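Local coordinates for 30S ribosomal protein S6 (Aquifex aeolicus, PDB 2J5A) that probably binds 16S ribosomal RNA together with its partner protein bS18 as a component of the small ribosomal subunit, at residues E11-V16 with Y66-F71; K37-E42 with P76-E81. All coordinates share one frame; numbering follows the deposited sequence.

Interaction 1. Residues E11-V16 with Y66-F71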
loop_
_atom_site.group_PDB
_atom_site.type_symbol
_atom_site.label_atom_id
_atom_site.label_comp_id
_atom_site.label_asym_id
_atom_site.label_seq_id
_atom_site.Cartn_x
_atom_site.Cartn_y
_atom_site.Cartn_z
ATOM N N GLU A 11 5.580 1.091 5.762
ATOM C CA GLU A 11 5.565 0.471 4.461
ATOM C C GLU A 11 4.233 -0.237 4.311
ATOM O O GLU A 11 3.796 -0.907 5.251
ATOM C CB GLU A 11 6.699 -0.525 4.328
ATOM C CG GLU A 11 6.763 -1.175 2.976
ATOM C CD GLU A 11 8.020 -1.970 2.801
ATOM O OE1 GLU A 11 9.105 -1.355 2.753
ATOM O OE2 GLU A 11 7.925 -3.218 2.704
ATOM N N THR A 12 3.593 -0.049 3.147
ATOM C CA THR A 12 2.312 -0.678 2.810
ATOM C C THR A 12 2.494 -1.481 1.526
ATOM O O THR A 12 3.105 -1.016 0.582
ATOM C CB THR A 12 1.205 0.380 2.585
ATOM O OG1 THR A 12 1.005 1.127 3.786
ATOM C CG2 THR A 12 -0.089 -0.240 2.168
ATOM N N VAL A 13 1.973 -2.689 1.522
ATOM C CA VAL A 13 1.953 -3.551 0.361
ATOM C C VAL A 13 0.512 -4.013 0.229
ATOM O O VAL A 13 -0.088 -4.444 1.209
ATOM C CB VAL A 13 2.867 -4.803 0.536
ATOM C CG1 VAL A 13 2.801 -5.705 -0.680
ATOM C CG2 VAL A 13 4.295 -4.423 0.838
ATOM N N PHE A 14 -0.043 -3.918 -0.980
ATOM C CA PHE A 14 -1.395 -4.380 -1.239
ATOM C C PHE A 14 -1.499 -5.026 -2.624
ATOM O O PHE A 14 -0.672 -4.763 -3.520
ATOM C CB PHE A 14 -2.407 -3.244 -1.060
ATOM C CG PHE A 14 -2.215 -2.104 -2.015
ATOM C CD1 PHE A 14 -1.241 -1.157 -1.796
ATOM C CD2 PHE A 14 -3.007 -1.999 -3.170
ATOM C CE1 PHE A 14 -1.069 -0.111 -2.677
ATOM C CE2 PHE A 14 -2.827 -0.956 -4.059
ATOM C CZ PHE A 14 -1.871 -0.017 -3.814
ATOM N N ALA A 15 -2.514 -5.888 -2.760
ATOM C CA ALA A 15 -2.735 -6.708 -3.947
ATOM C C ALA A 15 -4.091 -6.373 -4.534
ATOM O O ALA A 15 -5.100 -6.424 -3.834
ATOM C CB ALA A 15 -2.679 -8.191 -3.598
ATOM N N VAL A 16 -4.100 -6.014 -5.817
ATOM C CA VAL A 16 -5.320 -5.603 -6.535
ATOM C C VAL A 16 -5.854 -6.777 -7.362
ATOM O O VAL A 16 -5.069 -7.514 -7.964
ATOM C CB VAL A 16 -5.015 -4.420 -7.457
ATOM C CG1 VAL A 16 -6.208 -4.076 -8.316
ATOM C CG2 VAL A 16 -4.544 -3.231 -6.638
ATOM N N TYR A 66 0.512 -6.453 -7.399
ATOM C CA TYR A 66 1.147 -6.005 -6.175
ATOM C C TYR A 66 1.828 -4.680 -6.343
ATOM O O TYR A 66 2.636 -4.510 -7.252
ATOM C CB TYR A 66 2.190 -7.021 -5.691
ATOM C CG TYR A 66 1.628 -8.179 -4.891
ATOM C CD1 TYR A 66 1.205 -9.332 -5.522
ATOM C CD2 TYR A 66 1.544 -8.125 -3.520
ATOM C CE1 TYR A 66 0.695 -10.408 -4.810
ATOM C CE2 TYR A 66 1.044 -9.195 -2.792
ATOM C CZ TYR A 66 0.625 -10.335 -3.455
ATOM O OH TYR A 66 0.133 -11.403 -2.763
ATOM N N PHE A 67 1.503 -3.754 -5.438
ATOM C CA PHE A 67 2.195 -2.486 -5.296
ATOM C C PHE A 67 2.757 -2.359 -3.871
ATOM O O PHE A 67 2.232 -2.943 -2.933
ATOM C CB PHE A 67 1.261 -1.293 -5.562
ATOM C CG PHE A 67 0.698 -1.230 -6.960
ATOM C CD1 PHE A 67 1.463 -0.746 -8.011
ATOM C CD2 PHE A 67 -0.616 -1.600 -7.216
ATOM C CE1 PHE A 67 0.962 -0.672 -9.265
ATOM C CE2 PHE A 67 -1.131 -1.514 -8.498
ATOM C CZ PHE A 67 -0.330 -1.063 -9.529
ATOM N N LEU A 68 3.795 -1.537 -3.726
ATOM C CA LEU A 68 4.444 -1.256 -2.444
ATOM C C LEU A 68 4.729 0.227 -2.366
ATOM O O LEU A 68 5.249 0.802 -3.328
ATOM C CB LEU A 68 5.775 -2.030 -2.324
ATOM C CG LEU A 68 6.604 -1.922 -1.032
ATOM C CD1 LEU A 68 7.457 -3.167 -0.884
ATOM C CD2 LEU A 68 7.466 -0.642 -0.954
ATOM N N VAL A 69 4.401 0.831 -1.219
ATOM C CA VAL A 69 4.692 2.251 -0.966
ATOM C C VAL A 69 5.254 2.434 0.468
ATOM O O VAL A 69 4.808 1.783 1.425
ATOM C CB VAL A 69 3.448 3.165 -1.273
ATOM C CG1 VAL A 69 2.382 3.036 -0.226
ATOM C CG2 VAL A 69 3.861 4.650 -1.439
ATOM N N GLN A 70 6.282 3.264 0.584
ATOM C CA GLN A 70 6.798 3.673 1.885
ATOM C C GLN A 70 6.481 5.135 2.073
ATOM O O GLN A 70 6.421 5.920 1.100
ATOM C CB GLN A 70 8.302 3.449 2.031
ATOM C CG GLN A 70 8.758 2.028 1.747
ATOM C CD GLN A 70 10.259 1.893 1.832
ATOM O OE1 GLN A 70 10.985 2.840 1.546
ATOM N NE2 GLN A 70 10.735 0.715 2.248
ATOM N N PHE A 71 6.224 5.486 3.320
ATOM C CA PHE A 71 5.825 6.835 3.649
ATOM C C PHE A 71 6.173 7.152 5.098
ATOM O O PHE A 71 6.447 6.249 5.900
ATOM C CB PHE A 71 4.334 7.050 3.353
ATOM C CG PHE A 71 3.396 6.249 4.232
ATOM C CD1 PHE A 71 3.051 4.949 3.900
ATOM C CD2 PHE A 71 2.826 6.817 5.362
ATOM C CE1 PHE A 71 2.180 4.210 4.699
ATOM C CE2 PHE A 71 1.955 6.089 6.181
ATOM C CZ PHE A 71 1.629 4.776 5.837
#
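Glu11 and Gln70 face each other as a non-hydrogen-bonded antiparallel pair, and their extended side chains reach across one face of the sheet until Gln70 NE2 donates to Glu11 OE1 at 2.7 Å. The bond is nearly straight, and the acceptor lies in the amide plane, with carboxylate and amide only 24° from coplanar. Gln70 OE1 accepts from Lys106 N, and NE2 also makes a weak bond to Glu104 O. With an alanine in place of Glu11, Gln70 NE2 would probably be left with that weak bond, and Leu68 would lose the carboxylate and methylene packed against it. On the same face Val13 CG2 packs on Leu68 CD1, Val13 CG1 meets the edge of the Tyr66 ring, and Ala15 CB sits over a face of that ring, 4.0 Å from its centroid, a CH-pi contact. On the helix-covered face Phe14, with CG between the backbone N and the carbonyl carbon (chi1 63°), leans toward the neighbouring strand, its CZ 3.8 Å from Phe67 CB. Thr12 OG1 lies at the edge of the Phe71 ring, but its hydrogen bond is with Asn97 OD1. A directed bond thus fixes the Gln70 amide's rotation, while apolar packing holds Phe14 and Phe67.

Interaction 2. Residues K37-E42 with P76-E81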
loop_
_atom_site.group_PDB
_atom_site.type_symbol
_atom_site.label_atom_id
_atom_site.label_comp_id
_atom_site.label_asym_id
_atom_site.label_seq_id
_atom_site.Cartn_x
_atom_site.Cartn_y
_atom_site.Cartn_z
ATOM N N LYS A 37 -1.337 10.765 1.158
ATOM C CA LYS A 37 -0.928 12.185 1.113
ATOM C C LYS A 37 -1.952 13.081 1.817
ATOM O O LYS A 37 -1.594 14.018 2.523
ATOM C CB LYS A 37 -0.717 12.669 -0.336
ATOM C CG LYS A 37 0.673 12.367 -0.897
ATOM C CD LYS A 37 0.729 12.297 -2.442
ATOM C CE LYS A 37 0.893 13.681 -3.087
ATOM N NZ LYS A 37 1.153 13.627 -4.574
ATOM N N GLN A 38 -3.223 12.777 1.613
ATOM C CA GLN A 38 -4.309 13.463 2.298
ATOM C C GLN A 38 -4.066 13.439 3.806
ATOM O O GLN A 38 -4.060 14.482 4.463
ATOM C CB GLN A 38 -5.652 12.781 1.947
ATOM C CG GLN A 38 -6.920 13.569 2.273
ATOM C CD GLN A 38 -8.152 13.049 1.501
ATOM O OE1 GLN A 38 -8.600 11.913 1.713
ATOM N NE2 GLN A 38 -8.709 13.889 0.624
ATOM N N LYS A 39 -3.822 12.256 4.351
ATOM C CA LYS A 39 -3.887 12.060 5.793
ATOM C C LYS A 39 -2.637 12.527 6.552
ATOM O O LYS A 39 -2.506 12.282 7.748
ATOM C CB LYS A 39 -4.201 10.596 6.112
ATOM C CG LYS A 39 -5.458 10.067 5.450
ATOM C CD LYS A 39 -6.685 10.269 6.299
ATOM C CE LYS A 39 -7.935 9.788 5.577
ATOM N NZ LYS A 39 -9.022 9.384 6.542
ATOM N N GLY A 40 -1.745 13.230 5.860
ATOM C CA GLY A 40 -0.539 13.794 6.461
ATOM C C GLY A 40 0.690 12.916 6.290
ATOM O O GLY A 40 1.621 12.977 7.104
ATOM N N GLY A 41 0.707 12.101 5.237
ATOM C CA GLY A 41 1.840 11.225 4.981
ATOM C C GLY A 41 2.646 11.700 3.794
ATOM O O GLY A 41 2.087 12.187 2.828
ATOM N N GLU A 42 3.962 11.549 3.864
ATOM C CA GLU A 42 4.827 11.890 2.741
ATOM C C GLU A 42 5.323 10.610 2.106
ATOM O O GLU A 42 5.933 9.791 2.777
ATOM C CB GLU A 42 6.012 12.734 3.196
ATOM C CG GLU A 42 6.832 13.286 2.039
ATOM C CD GLU A 42 7.936 14.217 2.492
ATOM O OE1 GLU A 42 7.641 15.225 3.177
ATOM O OE2 GLU A 42 9.104 13.946 2.146
ATOM N N PRO A 76 -0.668 9.244 13.888
ATOM C CA PRO A 76 -0.481 7.903 14.422
ATOM C C PRO A 76 -1.587 6.964 13.965
ATOM O O PRO A 76 -1.428 5.754 14.045
ATOM C CB PRO A 76 -0.564 8.124 15.943
ATOM C CG PRO A 76 -1.514 9.250 16.083
ATOM C CD PRO A 76 -1.184 10.170 14.919
ATOM N N GLN A 77 -2.698 7.529 13.503
ATOM C CA GLN A 77 -3.823 6.730 13.007
ATOM C C GLN A 77 -3.769 6.367 11.507
ATOM O O GLN A 77 -4.634 5.633 11.029
ATOM C CB GLN A 77 -5.145 7.443 13.328
ATOM C CG GLN A 77 -5.693 7.116 14.731
ATOM C CD GLN A 77 -6.199 5.666 14.842
ATOM O OE1 GLN A 77 -6.966 5.196 13.988
ATOM N NE2 GLN A 77 -5.771 4.963 15.892
ATOM N N LEU A 78 -2.756 6.840 10.776
ATOM C CA LEU A 78 -2.718 6.643 9.315
ATOM C C LEU A 78 -2.711 5.151 8.945
ATOM O O LEU A 78 -3.452 4.741 8.058
ATOM C CB LEU A 78 -1.537 7.375 8.667
ATOM C CG LEU A 78 -1.893 8.061 7.340
ATOM C CD1 LEU A 78 -0.778 8.978 6.855
ATOM C CD2 LEU A 78 -2.273 7.026 6.264
ATOM N N PRO A 79 -1.884 4.340 9.633
ATOM C CA PRO A 79 -1.902 2.892 9.360
ATOM C C PRO A 79 -3.254 2.218 9.613
ATOM O O PRO A 79 -3.626 1.297 8.894
ATOM C CB PRO A 79 -0.839 2.318 10.313
ATOM C CG PRO A 79 -0.086 3.474 10.859
ATOM C CD PRO A 79 -0.895 4.711 10.660
ATOM N N ASN A 80 -3.954 2.653 10.654
ATOM C CA ASN A 80 -5.309 2.176 10.929
ATOM C C ASN A 80 -6.256 2.567 9.794
ATOM O O ASN A 80 -7.038 1.771 9.302
ATOM C CB ASN A 80 -5.824 2.798 12.223
ATOM C CG ASN A 80 -6.589 1.822 13.059
ATOM O OD1 ASN A 80 -6.055 0.778 13.471
ATOM N ND2 ASN A 80 -7.868 2.148 13.328
ATOM N N GLU A 81 -6.161 3.824 9.416
ATOM C CA GLU A 81 -6.980 4.408 8.381
ATOM C C GLU A 81 -6.817 3.674 7.055
ATOM O O GLU A 81 -7.791 3.334 6.395
ATOM C CB GLU A 81 -6.555 5.853 8.201
ATOM C CG GLU A 81 -7.664 6.762 7.842
ATOM C CD GLU A 81 -8.592 7.015 9.009
ATOM O OE1 GLU A 81 -8.095 7.235 10.130
ATOM O OE2 GLU A 81 -9.813 7.012 8.795
#
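Lys39 lies against the start of helix 78-88, and its side chain can be read atom by atom as an apolar stem that ends in a charge. CB packs 3.6 Å from Leu78 CG, with both leucine methyls also nearby. CG stands anti to the carbonyl carbon (chi1 -55°), and a bend at chi2 (-90°) then turns the chain toward Glu81. Here CD and CE pass the CG methylene of Glu81, CE at 3.8 Å, before NZ arrives 3.4 Å from Glu81 OE2. That salt bridge is long, and NZ is in fact nearer to Glu81 CG, so the ammonium comes in beside the bent glutamate chain, the two side chains crossing at about a right angle. Leu78 CD1 meanwhile reaches the backbone, 3.8 Å from Gly41 N. A CB on Gly41 would come tight against this methyl, whereas at Gly40, with its positive phi (96°), a CB would be jammed against the preceding carbonyl O. The turn is also tied to the end of strand 63-73 and the residues beyond it: Lys39 O accepts from Asn75 ND2, and Gly40 O bonds to Thr73 OG1. The arrangement is a helix-to-strand turn, with Lys39 the first residue to leave helix 22-38, packed on the beginning of the second helix in the alpha/beta sandwich of the S6 fold.

The centres of the two interactions lie about 14 Å apart, interaction 1 close to the centre of the molecule and interaction 2 at its surface. Their segments alternate along the sequence: 11-16, 37-42, 66-71, then 76-81. Interaction 1 joins the two inner strands of the four-stranded antiparallel sheet, whose order is 41-53, 63-73, 8-16, 92-100; interaction 2 joins the turn entering outer strand 41-53 to helix 78-88. Phe71 links them directly, its CB 3.2 Å from Glu42 O and its CE2 4.0 Å from Leu78 CD1. In this split beta-alpha-beta (ferredoxin-like) topology, the first and second beta-alpha-beta halves meet in both contacts, strand beside strand in interaction 1 and turn against helix in interaction 2.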